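Local coordinates for protein proline dehydrogenase (Deinococcus radiodurans, PDB 4H6Q) that oxidises L-proline to delta-1-pyrroline-5-carboxylate with bound FAD, passing the electrons to a quinone in the first step of proline breakdown to glutamate, at residues Gly176-Leu181 with Ala223-Asn228; Arg215-His220 with Thr227-His232; Asp239-Val244 with Phe254-Leu259. All blocks are in the same frame, centred on the assembly; numbering follows the deposited sequence.

The three contacts follow one another round the beta/alpha barrel. Interactions 1 and 2 share Thr227 and Asn228, their centres lie about 9 Å apart, and Arg178 NH1 is 3.0 Å from His220 ND1, a probable hydrogen bond. Interactions 2 and 3 have centres about 7 Å apart and use the adjacent parallel strands 227-230 and 254-259, where Val229 N lies 2.7 Å from Glu255 O. Both of these strands run on to FAD: Thr231 and His232 hold a phosphate, Leu259 meets the flavin, and His232 NE2 is 2.9 Å from Leu259 N. No residue of interaction 1 touches FAD, but the side chain of Arg178 is about 4 Å from that of Met190, an FAD-binding residue.

Interaction 1: Gly176-Leu181 with Ala223-Asn228; sequences GDRASL and AGNYTN
Arg178 makes the whole contact with segment 223-228, and it does so through one nitrogen. By van der Waals approach, NH1 lies 3.9 Å from Ala223 CB and equally 3.9 Å from Asn225 ND2. The amide nitrogen comes in at the edge of the guanidinium, near its plane, and the two flat groups are only 24° apart. Neither distance is a hydrogen bond, and two N-H groups have no reason to attract each other directly. The reach follows from the shape of the arginine: CG stands anti to the backbone N (chi1 -166°), and bends at chi2 and chi3 then carry the guanidinium toward the other segment.

Among the polar bonds, Asp182 OD1, just beyond the helix, forms a salt bridge with Arg178 NH1 and receives a weak hydrogen bond from Asn225 ND2; this shared oxygen probably accounts for the two nitrogens lying side by side. Arg178 NH1 is also hydrogen-bonded to His220 ND1, while Asn225 OD1 is bound to Arg185 NE.

Two side-chain hydroxyls bind backbone carbonyls within their own segments. Ser180 OG donates to Asp177 O at 2.7 Å. At the start of the strand, Thr227 OG1 donates to Asn225 O at 3.0 Å, arriving from well above the carbonyl plane. Gly224, with phi 82°, ends the preceding helix in a Schellman motif and swings the chain toward strand 227-230.

The contact thus ties helix 174-180 to the connection between helix 206-222 and strand 227-230, an alpha-beta loop of the TIM barrel.

Interaction 2: Arg215-His220 with Thr227-His232; sequences RLVFQH and TNVATH. With FAD (flavin-adenine dinucleotide), chain C.
Val217 holds CG1 anti to its backbone N (chi1 167°), while Val229, with CG1 in that same position (chi1 -179°), leaves CG2 beside the nitrogen to meet it. The two methyls come to 3.9 Å as the side chains cross at about a right angle. Farther down the helix, His220 and Thr227 slide past each other in opposite directions; Thr227 OG1 lies at the edge of the imidazole, 3.2 Å from CD2. No hydrogen bond spans helix and strand, and the polar ends are served elsewhere: His220 NE2 is hydrogen-bonded to Pro186 O, Thr227 OG1 to Asn225 O.

Beyond the strand the chain turns polar at FAD. Thr231 OG1 donates to FAD O1P at 2.8 Å. His232 gives two distinctly bent bonds to FAD O2P, from its backbone N at 2.8 Å and from ring ND1 at 2.7 Å (140° at the hydrogen), with the oxygen near the ring plane. Replacing His232 by an alanine removes the ring, which would probably leave FAD O2P with this residue's backbone N alone and Leu259 N without its NE2 partner. Donation from ND1, with NE2 facing the Leu259 N-H, is consistent with a neutral imidazole, and the phosphate probably polarises it.

Interaction 3: Asp239-Val244 with Phe254-Leu259; sequences DVKRFV and FEFQML. With FAD (flavin-adenine dinucleotide), chain C.
Val244 packs on Phe254 by a CH-pi contact: CG2 stands over one face of the ring, 4.0 Å from its centroid and 29° off the normal. The ring atom nearest to Val244 CG2 is Phe254 CE2 at 3.6 Å, while Val244 CG1 comes to the same CE2 at 3.7 Å, nearer the rim of the ring. One turn earlier, Val240 CG1 touches Phe256 CE1 at 4.0 Å and, more loosely, Phe254 CE1, lying obliquely to both rings. Lys241 adds only its aliphatic part, CG lying 4.2 Å from Phe256 CZ; its NZ turns to a salt bridge with Glu273.

Phe254 carries its ring between the backbone N and the carbonyl carbon (chi1 71°), a crowded position that brings it up to Val244, and Phe256 CE2 lies at its edge. Polar pairs lie beside this apolar core. On the helix, Arg242 forms a salt bridge with Asp239, NE and NH2 both meeting the one oxygen OD1 from above the carboxylate plane, on the same face. On the strand, Gln257 NE2 donates to Glu255 OE1 at 2.9 Å in a nearly straight bond. Past that pair the strand reaches the cofactor, with Leu259 CD2 3.5 Å from FAD C7; Leu259 also touches the bound tetrahydrofuroic acid.

Helix 239-244 and strand 254-259 run almost exactly antiparallel (177°), their axes 11.2 Å apart at closest, as expected for the helix of a beta-alpha-beta crossover. The strand is flanked in the barrel sheet by 227-230 and 277-283, and helix 264-272 meets Lys241 and Met258, while Phe218 of helix 206-222 stacks with Phe243.

Interaction 1: Gly176-Leu181 with Ala223-Asn228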
loop_
_atom_site.group_PDB
_atom_site.type_symbol
_atom_site.label_atom_id
_atom_site.label_comp_id
_atom_site.label_asym_id
_atom_site.label_seq_id
_atom_site.Cartn_x
_atom_site.Cartn_y
_atom_site.Cartn_z
ATOM N N GLY A 176 -15.331 3.218 12.368
ATOM C CA GLY A 176 -16.227 4.303 12.009
ATOM C C GLY A 176 -15.838 4.915 10.660
ATOM O O GLY A 176 -16.719 5.231 9.823
ATOM N N ASP A 177 -14.532 5.053 10.413
ATOM C CA ASP A 177 -14.077 5.573 9.121
ATOM C C ASP A 177 -14.532 4.639 7.987
ATOM O O ASP A 177 -15.000 5.104 6.945
ATOM C CB ASP A 177 -12.553 5.649 9.063
ATOM C CG ASP A 177 -11.978 6.756 9.931
ATOM O OD1 ASP A 177 -12.644 7.801 10.139
ATOM O OD2 ASP A 177 -10.829 6.589 10.364
ATOM N N ARG A 178 -14.433 3.323 8.205
ATOM C CA ARG A 178 -14.780 2.387 7.160
ATOM C C ARG A 178 -16.262 2.502 6.818
ATOM O O ARG A 178 -16.652 2.571 5.648
ATOM C CB ARG A 178 -14.448 0.959 7.590
ATOM C CG ARG A 178 -14.471 -0.029 6.391
ATOM C CD ARG A 178 -14.960 -1.481 6.820
ATOM N NE ARG A 178 -16.378 -1.349 7.220
ATOM C CZ ARG A 178 -17.401 -1.152 6.396
ATOM N NH1 ARG A 178 -17.225 -1.202 5.067
ATOM N NH2 ARG A 178 -18.607 -0.914 6.912
ATOM N N ALA A 179 -17.083 2.553 7.854
ATOM C CA ALA A 179 -18.512 2.722 7.629
ATOM C C ALA A 179 -18.839 4.037 6.935
ATOM O O ALA A 179 -19.746 4.069 6.084
ATOM C CB ALA A 179 -19.272 2.625 8.981
ATOM N N SER A 180 -18.097 5.108 7.255
ATOM C CA SER A 180 -18.378 6.421 6.672
ATOM C C SER A 180 -18.110 6.454 5.178
ATOM O O SER A 180 -18.637 7.305 4.456
ATOM C CB SER A 180 -17.558 7.524 7.361
ATOM O OG SER A 180 -16.197 7.521 6.869
ATOM N N LEU A 181 -17.329 5.494 4.694
ATOM C CA LEU A 181 -16.906 5.458 3.303
ATOM C C LEU A 181 -17.785 4.558 2.431
ATOM O O LEU A 181 -17.571 4.495 1.200
ATOM C CB LEU A 181 -15.430 5.016 3.188
ATOM C CG LEU A 181 -14.423 6.029 3.767
ATOM C CD1 LEU A 181 -13.081 5.346 3.914
ATOM C CD2 LEU A 181 -14.306 7.257 2.870
ATOM N N ALA A 223 -20.108 -5.730 3.231
ATOM C CA ALA A 223 -20.612 -4.547 2.531
ATOM C C ALA A 223 -20.469 -4.694 1.019
ATOM O O ALA A 223 -20.968 -3.860 0.256
ATOM C CB ALA A 223 -19.888 -3.269 3.034
ATOM N N GLY A 224 -19.770 -5.744 0.581
ATOM C CA GLY A 224 -19.634 -5.967 -0.855
ATOM C C GLY A 224 -18.542 -5.127 -1.500
ATOM O O GLY A 224 -18.502 -4.969 -2.745
ATOM N N ASN A 225 -17.612 -4.608 -0.692
ATOM C CA ASN A 225 -16.548 -3.772 -1.249
ATOM C C ASN A 225 -15.266 -4.557 -1.443
ATOM O O ASN A 225 -15.006 -5.506 -0.680
ATOM C CB ASN A 225 -16.282 -2.626 -0.259
ATOM C CG ASN A 225 -17.492 -1.775 -0.038
ATOM O OD1 ASN A 225 -18.226 -1.488 -0.977
ATOM N ND2 ASN A 225 -17.722 -1.377 1.217
ATOM N N TYR A 226 -14.479 -4.200 -2.452
ATOM C CA TYR A 226 -13.246 -4.938 -2.719
ATOM C C TYR A 226 -12.268 -4.715 -1.545
ATOM O O TYR A 226 -12.056 -3.568 -1.097
ATOM C CB TYR A 226 -12.642 -4.522 -4.081
ATOM C CG TYR A 226 -11.612 -5.531 -4.536
ATOM C CD1 TYR A 226 -12.026 -6.578 -5.347
ATOM C CD2 TYR A 226 -10.286 -5.496 -4.085
ATOM C CE1 TYR A 226 -11.148 -7.543 -5.742
ATOM C CE2 TYR A 226 -9.363 -6.487 -4.476
ATOM C CZ TYR A 226 -9.810 -7.511 -5.307
ATOM O OH TYR A 226 -8.924 -8.491 -5.740
ATOM N N THR A 227 -11.736 -5.815 -1.016
ATOM C CA THR A 227 -10.956 -5.753 0.226
ATOM C C THR A 227 -9.596 -6.334 -0.037
ATOM O O THR A 227 -9.492 -7.438 -0.597
ATOM C CB THR A 227 -11.678 -6.577 1.313
ATOM O OG1 THR A 227 -13.011 -6.065 1.483
ATOM C CG2 THR A 227 -10.991 -6.458 2.622
ATOM N N ASN A 228 -8.543 -5.626 0.394
ATOM C CA ASN A 228 -7.181 -6.165 0.315
ATOM C C ASN A 228 -6.763 -6.565 1.724
ATOM O O ASN A 228 -6.677 -5.693 2.609
ATOM C CB ASN A 228 -6.194 -5.156 -0.317
ATOM C CG ASN A 228 -6.750 -4.532 -1.565
ATOM O OD1 ASN A 228 -7.019 -5.242 -2.552
ATOM N ND2 ASN A 228 -6.974 -3.205 -1.547
#

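Interaction 2: Arg215-His220 with Thr227-His232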
loop_
_atom_site.group_PDB
_atom_site.type_symbol
_atom_site.label_atom_id
_atom_site.label_comp_id
_atom_site.label_asym_id
_atom_site.label_seq_id
_atom_site.Cartn_x
_atom_site.Cartn_y
_atom_site.Cartn_z
ATOM N N ARG A 215 -12.634 -7.443 12.298
ATOM C CA ARG A 215 -13.870 -6.671 12.133
ATOM C C ARG A 215 -13.798 -5.816 10.871
ATOM O O ARG A 215 -14.775 -5.730 10.127
ATOM C CB ARG A 215 -14.160 -5.791 13.381
ATOM C CG ARG A 215 -14.444 -6.589 14.640
ATOM C CD ARG A 215 -14.965 -5.676 15.768
ATOM N NE ARG A 215 -13.888 -4.860 16.323
ATOM C CZ ARG A 215 -13.338 -5.053 17.523
ATOM N NH1 ARG A 215 -13.793 -6.029 18.310
ATOM N NH2 ARG A 215 -12.358 -4.269 17.945
ATOM N N LEU A 216 -12.653 -5.181 10.608
ATOM C CA LEU A 216 -12.542 -4.331 9.423
ATOM C C LEU A 216 -12.728 -5.159 8.134
ATOM O O LEU A 216 -13.459 -4.752 7.219
ATOM C CB LEU A 216 -11.171 -3.631 9.377
ATOM C CG LEU A 216 -11.085 -2.368 10.230
ATOM C CD1 LEU A 216 -9.621 -1.989 10.340
ATOM C CD2 LEU A 216 -11.902 -1.216 9.593
ATOM N N VAL A 217 -11.989 -6.257 8.017
ATOM C CA VAL A 217 -12.055 -7.116 6.828
ATOM C C VAL A 217 -13.469 -7.657 6.668
ATOM O O VAL A 217 -14.034 -7.588 5.564
ATOM C CB VAL A 217 -11.036 -8.268 6.928
ATOM C CG1 VAL A 217 -11.295 -9.349 5.854
ATOM C CG2 VAL A 217 -9.611 -7.736 6.805
ATOM N N PHE A 218 -14.039 -8.210 7.738
ATOM C CA PHE A 218 -15.326 -8.883 7.648
ATOM C C PHE A 218 -16.424 -7.871 7.304
ATOM O O PHE A 218 -17.327 -8.158 6.490
ATOM C CB PHE A 218 -15.669 -9.587 8.969
ATOM C CG PHE A 218 -14.754 -10.738 9.310
ATOM C CD1 PHE A 218 -13.828 -11.236 8.387
ATOM C CD2 PHE A 218 -14.800 -11.304 10.584
ATOM C CE1 PHE A 218 -12.974 -12.317 8.745
ATOM C CE2 PHE A 218 -13.944 -12.380 10.949
ATOM C CZ PHE A 218 -13.040 -12.880 10.030
ATOM N N GLN A 219 -16.383 -6.676 7.888
ATOM C CA GLN A 219 -17.403 -5.663 7.591
ATOM C C GLN A 219 -17.277 -5.164 6.149
ATOM O O GLN A 219 -18.281 -4.886 5.489
ATOM C CB GLN A 219 -17.311 -4.475 8.574
ATOM C CG GLN A 219 -17.814 -4.784 9.989
ATOM C CD GLN A 219 -19.270 -5.175 9.994
ATOM O OE1 GLN A 219 -20.139 -4.403 9.554
ATOM N NE2 GLN A 219 -19.553 -6.386 10.464
ATOM N N HIS A 220 -16.042 -5.028 5.666
ATOM C CA HIS A 220 -15.847 -4.565 4.304
ATOM C C HIS A 220 -16.368 -5.615 3.298
ATOM O O HIS A 220 -17.047 -5.264 2.312
ATOM C CB HIS A 220 -14.377 -4.217 3.995
ATOM C CG HIS A 220 -14.250 -3.060 3.051
ATOM N ND1 HIS A 220 -14.876 -1.842 3.299
ATOM C CD2 HIS A 220 -13.548 -2.905 1.896
ATOM C CE1 HIS A 220 -14.542 -0.992 2.327
ATOM N NE2 HIS A 220 -13.732 -1.610 1.480
ATOM N N THR A 227 -11.736 -5.815 -1.016
ATOM C CA THR A 227 -10.956 -5.753 0.226
ATOM C C THR A 227 -9.596 -6.334 -0.037
ATOM O O THR A 227 -9.492 -7.438 -0.597
ATOM C CB THR A 227 -11.678 -6.577 1.313
ATOM O OG1 THR A 227 -13.011 -6.065 1.483
ATOM C CG2 THR A 227 -10.991 -6.458 2.622
ATOM N N ASN A 228 -8.543 -5.626 0.394
ATOM C CA ASN A 228 -7.181 -6.165 0.315
ATOM C C ASN A 228 -6.763 -6.565 1.724
ATOM O O ASN A 228 -6.677 -5.693 2.609
ATOM C CB ASN A 228 -6.194 -5.156 -0.317
ATOM C CG ASN A 228 -6.750 -4.532 -1.565
ATOM O OD1 ASN A 228 -7.019 -5.242 -2.552
ATOM N ND2 ASN A 228 -6.974 -3.205 -1.547
ATOM N N VAL A 229 -6.549 -7.858 1.923
ATOM C CA VAL A 229 -6.232 -8.383 3.255
ATOM C C VAL A 229 -4.704 -8.409 3.373
ATOM O O VAL A 229 -4.047 -9.389 2.993
ATOM C CB VAL A 229 -6.857 -9.783 3.437
ATOM C CG1 VAL A 229 -6.568 -10.347 4.837
ATOM C CG2 VAL A 229 -8.379 -9.702 3.221
ATOM N N ALA A 230 -4.147 -7.268 3.808
ATOM C CA ALA A 230 -2.693 -7.062 3.819
ATOM C C ALA A 230 -2.111 -7.440 5.172
ATOM O O ALA A 230 -2.164 -6.641 6.121
ATOM C CB ALA A 230 -2.383 -5.596 3.496
ATOM N N THR A 231 -1.584 -8.652 5.261
ATOM C CA THR A 231 -0.986 -9.157 6.491
ATOM C C THR A 231 -0.172 -10.390 6.192
ATOM O O THR A 231 -0.422 -11.080 5.171
ATOM C CB THR A 231 -2.077 -9.496 7.568
ATOM O OG1 THR A 231 -1.445 -9.862 8.801
ATOM C CG2 THR A 231 -3.004 -10.670 7.132
ATOM N N HIS A 232 0.799 -10.679 7.063
ATOM C CA HIS A 232 1.538 -11.943 6.978
ATOM C C HIS A 232 1.172 -12.862 8.159
ATOM O O HIS A 232 1.820 -13.890 8.385
ATOM C CB HIS A 232 3.049 -11.705 6.957
ATOM C CG HIS A 232 3.453 -10.523 6.123
ATOM N ND1 HIS A 232 3.566 -9.251 6.662
ATOM C CD2 HIS A 232 3.779 -10.411 4.804
ATOM C CE1 HIS A 232 3.917 -8.406 5.703
ATOM N NE2 HIS A 232 4.055 -9.089 4.565
HETATM P PA FAD C . 2.521 -9.040 12.600
HETATM O O1A FAD C . 1.548 -9.457 13.707
HETATM O O2A FAD C . 3.393 -7.879 12.849
HETATM O O5B FAD C . 3.434 -10.132 12.121
HETATM C C5B FAD C . 2.897 -11.388 11.737
HETATM C C4B FAD C . 3.955 -12.373 11.284
HETATM O O4B FAD C . 4.357 -11.995 9.987
HETATM C C3B FAD C . 5.209 -12.338 12.080
HETATM O O3B FAD C . 5.169 -13.089 13.283
HETATM C C2B FAD C . 6.184 -12.845 11.087
HETATM O O2B FAD C . 6.046 -14.231 10.865
HETATM C C1B FAD C . 5.743 -12.118 9.857
HETATM N N9A FAD C . 6.337 -10.789 9.708
HETATM C C8A FAD C . 5.655 -9.574 9.654
HETATM N N7A FAD C . 6.491 -8.547 9.503
HETATM C C5A FAD C . 7.772 -9.085 9.417
HETATM C C6A FAD C . 9.033 -8.538 9.269
HETATM N N6A FAD C . 9.226 -7.131 9.127
HETATM N N1A FAD C . 10.086 -9.370 9.244
HETATM C C2A FAD C . 9.949 -10.707 9.359
HETATM N N3A FAD C . 8.751 -11.294 9.514
HETATM C C4A FAD C . 7.683 -10.503 9.530
HETATM N N1 FAD C . 0.560 -0.079 7.516
HETATM C C2 FAD C . 0.282 1.252 7.474
HETATM O O2 FAD C . 0.230 1.884 8.622
HETATM N N3 FAD C . 0.040 1.924 6.307
HETATM C C4 FAD C . 0.076 1.271 5.080
HETATM O O4 FAD C . -0.145 1.953 3.938
HETATM C C4X FAD C . 0.379 -0.162 5.068
HETATM N N5 FAD C . 0.428 -0.860 3.889
HETATM C C5X FAD C . 0.679 -2.212 3.962
HETATM C C6 FAD C . 0.725 -2.959 2.773
HETATM C C7 FAD C . 0.952 -4.358 2.824
HETATM C C7M FAD C . 1.001 -5.172 1.533
HETATM C C8 FAD C . 1.132 -4.978 4.084
HETATM C C8M FAD C . 1.369 -6.461 4.184
HETATM C C9 FAD C . 1.119 -4.216 5.263
HETATM C C9A FAD C . 0.877 -2.857 5.207
HETATM N N10 FAD C . 0.835 -2.128 6.412
HETATM C C10 FAD C . 0.597 -0.777 6.346
HETATM C "C1'" FAD C . 0.991 -2.760 7.711
HETATM C "C2'" FAD C . 2.339 -2.678 8.357
HETATM O "O2'" FAD C . 3.285 -2.663 7.294
HETATM C "C3'" FAD C . 2.157 -3.853 9.348
HETATM O "O3'" FAD C . 1.788 -3.493 10.645
HETATM C "C4'" FAD C . 3.213 -4.887 9.390
HETATM O "O4'" FAD C . 3.278 -5.383 8.100
HETATM C "C5'" FAD C . 2.798 -5.962 10.383
HETATM O "O5'" FAD C . 2.859 -7.203 9.749
HETATM P P FAD C . 1.681 -8.271 9.836
HETATM O O1P FAD C . 0.218 -7.807 9.562
HETATM O O2P FAD C . 2.281 -9.480 9.069
HETATM O O3P FAD C . 1.683 -8.846 11.344
#

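Interaction 3: Asp239-Val244 with Phe254-Leu259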
loop_
_atom_site.group_PDB
_atom_site.type_symbol
_atom_site.label_atom_id
_atom_site.label_comp_id
_atom_site.label_asym_id
_atom_site.label_seq_id
_atom_site.Cartn_x
_atom_site.Cartn_y
_atom_site.Cartn_z
ATOM N N ASP A 239 -8.342 -17.459 9.147
ATOM C CA ASP A 239 -9.693 -17.069 9.562
ATOM C C ASP A 239 -10.411 -16.336 8.415
ATOM O O ASP A 239 -11.623 -16.488 8.253
ATOM C CB ASP A 239 -9.659 -16.182 10.812
ATOM C CG ASP A 239 -10.989 -16.096 11.493
ATOM O OD1 ASP A 239 -11.773 -17.069 11.440
ATOM O OD2 ASP A 239 -11.226 -15.064 12.146
ATOM N N VAL A 240 -9.675 -15.552 7.615
ATOM C CA VAL A 240 -10.285 -14.919 6.434
ATOM C C VAL A 240 -10.734 -15.980 5.418
ATOM O O VAL A 240 -11.832 -15.887 4.870
ATOM C CB VAL A 240 -9.371 -13.849 5.802
ATOM C CG1 VAL A 240 -9.941 -13.362 4.437
ATOM C CG2 VAL A 240 -9.199 -12.673 6.787
ATOM N N LYS A 241 -9.904 -17.003 5.179
ATOM C CA LYS A 241 -10.290 -18.089 4.279
ATOM C C LYS A 241 -11.584 -18.719 4.770
ATOM O O LYS A 241 -12.510 -19.018 3.976
ATOM C CB LYS A 241 -9.224 -19.190 4.184
ATOM C CG LYS A 241 -7.893 -18.769 3.617
ATOM C CD LYS A 241 -7.045 -19.994 3.369
ATOM C CE LYS A 241 -5.652 -19.598 3.067
ATOM N NZ LYS A 241 -4.703 -20.728 2.824
ATOM N N ARG A 242 -11.674 -18.944 6.075
ATOM C CA ARG A 242 -12.854 -19.536 6.668
ATOM C C ARG A 242 -14.082 -18.633 6.478
ATOM O O ARG A 242 -15.153 -19.106 6.072
ATOM C CB ARG A 242 -12.544 -19.678 8.155
ATOM C CG ARG A 242 -13.650 -20.273 9.010
ATOM C CD ARG A 242 -14.765 -19.297 9.414
ATOM N NE ARG A 242 -14.254 -18.096 10.100
ATOM C CZ ARG A 242 -15.007 -17.052 10.427
ATOM N NH1 ARG A 242 -16.294 -17.061 10.109
ATOM N NH2 ARG A 242 -14.477 -15.984 11.013
ATOM N N PHE A 243 -13.933 -17.339 6.744
ATOM C CA PHE A 243 -15.035 -16.381 6.624
ATOM C C PHE A 243 -15.554 -16.333 5.194
ATOM O O PHE A 243 -16.780 -16.390 4.960
ATOM C CB PHE A 243 -14.547 -15.013 7.055
ATOM C CG PHE A 243 -15.611 -13.940 6.996
ATOM C CD1 PHE A 243 -16.377 -13.636 8.120
ATOM C CD2 PHE A 243 -15.838 -13.238 5.799
ATOM C CE1 PHE A 243 -17.358 -12.648 8.088
ATOM C CE2 PHE A 243 -16.813 -12.221 5.758
ATOM C CZ PHE A 243 -17.580 -11.931 6.919
ATOM N N VAL A 244 -14.641 -16.268 4.239
ATOM C CA VAL A 244 -15.047 -16.210 2.828
ATOM C C VAL A 244 -15.819 -17.459 2.420
ATOM O O VAL A 244 -16.854 -17.370 1.726
ATOM C CB VAL A 244 -13.773 -15.997 1.960
ATOM C CG1 VAL A 244 -13.944 -16.344 0.520
ATOM C CG2 VAL A 244 -13.285 -14.525 2.133
ATOM N N PHE A 254 -11.739 -10.293 -3.541
ATOM C CA PHE A 254 -10.793 -9.770 -2.531
ATOM C C PHE A 254 -9.458 -10.347 -2.871
ATOM O O PHE A 254 -9.377 -11.286 -3.684
ATOM C CB PHE A 254 -11.201 -10.185 -1.098
ATOM C CG PHE A 254 -11.007 -11.616 -0.829
ATOM C CD1 PHE A 254 -9.856 -12.076 -0.209
ATOM C CD2 PHE A 254 -11.943 -12.566 -1.290
ATOM C CE1 PHE A 254 -9.645 -13.460 0.004
ATOM C CE2 PHE A 254 -11.731 -13.921 -1.091
ATOM C CZ PHE A 254 -10.621 -14.369 -0.444
ATOM N N GLU A 255 -8.393 -9.845 -2.248
ATOM C CA GLU A 255 -7.059 -10.431 -2.446
ATOM C C GLU A 255 -6.295 -10.323 -1.147
ATOM O O GLU A 255 -6.561 -9.425 -0.306
ATOM C CB GLU A 255 -6.288 -9.755 -3.572
ATOM C CG GLU A 255 -5.965 -8.258 -3.334
ATOM C CD GLU A 255 -5.633 -7.547 -4.602
ATOM O OE1 GLU A 255 -4.670 -6.722 -4.637
ATOM O OE2 GLU A 255 -6.363 -7.764 -5.627
ATOM N N PHE A 256 -5.350 -11.243 -0.985
ATOM C CA PHE A 256 -4.340 -11.128 0.079
ATOM C C PHE A 256 -3.210 -10.270 -0.454
ATOM O O PHE A 256 -2.890 -10.293 -1.653
ATOM C CB PHE A 256 -3.803 -12.507 0.469
ATOM C CG PHE A 256 -4.813 -13.351 1.186
ATOM C CD1 PHE A 256 -5.208 -13.040 2.489
ATOM C CD2 PHE A 256 -5.462 -14.386 0.507
ATOM C CE1 PHE A 256 -6.157 -13.819 3.140
ATOM C CE2 PHE A 256 -6.391 -15.157 1.134
ATOM C CZ PHE A 256 -6.773 -14.876 2.460
ATOM N N GLN A 257 -2.577 -9.512 0.457
ATOM C CA GLN A 257 -1.395 -8.726 0.095
ATOM C C GLN A 257 -0.310 -8.895 1.119
ATOM O O GLN A 257 -0.592 -9.048 2.314
ATOM C CB GLN A 257 -1.713 -7.223 -0.031
ATOM C CG GLN A 257 -2.697 -6.918 -1.185
ATOM C CD GLN A 257 -2.852 -5.422 -1.437
ATOM O OE1 GLN A 257 -2.388 -4.598 -0.639
ATOM N NE2 GLN A 257 -3.529 -5.052 -2.525
ATOM N N MET A 258 0.959 -8.917 0.651
ATOM C CA MET A 258 2.133 -9.106 1.532
ATOM C C MET A 258 3.220 -8.157 1.047
ATOM O O MET A 258 3.215 -7.725 -0.135
ATOM C CB MET A 258 2.682 -10.531 1.375
ATOM C CG MET A 258 1.840 -11.573 2.082
ATOM S SD MET A 258 0.559 -12.217 1.037
ATOM C CE MET A 258 -0.348 -13.112 2.326
ATOM N N LEU A 259 4.162 -7.851 1.942
ATOM C CA LEU A 259 5.329 -7.073 1.558
ATOM C C LEU A 259 6.355 -7.960 0.851
ATOM O O LEU A 259 6.548 -9.136 1.248
ATOM C CB LEU A 259 5.964 -6.359 2.765
ATOM C CG LEU A 259 5.035 -5.417 3.580
ATOM C CD1 LEU A 259 5.841 -4.786 4.765
ATOM C CD2 LEU A 259 4.475 -4.338 2.697
HETATM P PA FAD C . 2.521 -9.040 12.600
HETATM O O1A FAD C . 1.548 -9.457 13.707
HETATM O O2A FAD C . 3.393 -7.879 12.849
HETATM O O5B FAD C . 3.434 -10.132 12.121
HETATM C C5B FAD C . 2.897 -11.388 11.737
HETATM C C4B FAD C . 3.955 -12.373 11.284
HETATM O O4B FAD C . 4.357 -11.995 9.987
HETATM C C3B FAD C . 5.209 -12.338 12.080
HETATM O O3B FAD C . 5.169 -13.089 13.283
HETATM C C2B FAD C . 6.184 -12.845 11.087
HETATM O O2B FAD C . 6.046 -14.231 10.865
HETATM C C1B FAD C . 5.743 -12.118 9.857
HETATM N N9A FAD C . 6.337 -10.789 9.708
HETATM C C8A FAD C . 5.655 -9.574 9.654
HETATM N N7A FAD C . 6.491 -8.547 9.503
HETATM C C5A FAD C . 7.772 -9.085 9.417
HETATM C C6A FAD C . 9.033 -8.538 9.269
HETATM N N6A FAD C . 9.226 -7.131 9.127
HETATM N N1A FAD C . 10.086 -9.370 9.244
HETATM C C2A FAD C . 9.949 -10.707 9.359
HETATM N N3A FAD C . 8.751 -11.294 9.514
HETATM C C4A FAD C . 7.683 -10.503 9.530
HETATM N N1 FAD C . 0.560 -0.079 7.516
HETATM C C2 FAD C . 0.282 1.252 7.474
HETATM O O2 FAD C . 0.230 1.884 8.622
HETATM N N3 FAD C . 0.040 1.924 6.307
HETATM C C4 FAD C . 0.076 1.271 5.080
HETATM O O4 FAD C . -0.145 1.953 3.938
HETATM C C4X FAD C . 0.379 -0.162 5.068
HETATM N N5 FAD C . 0.428 -0.860 3.889
HETATM C C5X FAD C . 0.679 -2.212 3.962
HETATM C C6 FAD C . 0.725 -2.959 2.773
HETATM C C7 FAD C . 0.952 -4.358 2.824
HETATM C C7M FAD C . 1.001 -5.172 1.533
HETATM C C8 FAD C . 1.132 -4.978 4.084
HETATM C C8M FAD C . 1.369 -6.461 4.184
HETATM C C9 FAD C . 1.119 -4.216 5.263
HETATM C C9A FAD C . 0.877 -2.857 5.207
HETATM N N10 FAD C . 0.835 -2.128 6.412
HETATM C C10 FAD C . 0.597 -0.777 6.346
HETATM C "C1'" FAD C . 0.991 -2.760 7.711
HETATM C "C2'" FAD C . 2.339 -2.678 8.357
HETATM O "O2'" FAD C . 3.285 -2.663 7.294
HETATM C "C3'" FAD C . 2.157 -3.853 9.348
HETATM O "O3'" FAD C . 1.788 -3.493 10.645
HETATM C "C4'" FAD C . 3.213 -4.887 9.390
HETATM O "O4'" FAD C . 3.278 -5.383 8.100
HETATM C "C5'" FAD C . 2.798 -5.962 10.383
HETATM O "O5'" FAD C . 2.859 -7.203 9.749
HETATM P P FAD C . 1.681 -8.271 9.836
HETATM O O1P FAD C . 0.218 -7.807 9.562
HETATM O O2P FAD C . 2.281 -9.480 9.069
HETATM O O3P FAD C . 1.683 -8.846 11.344
#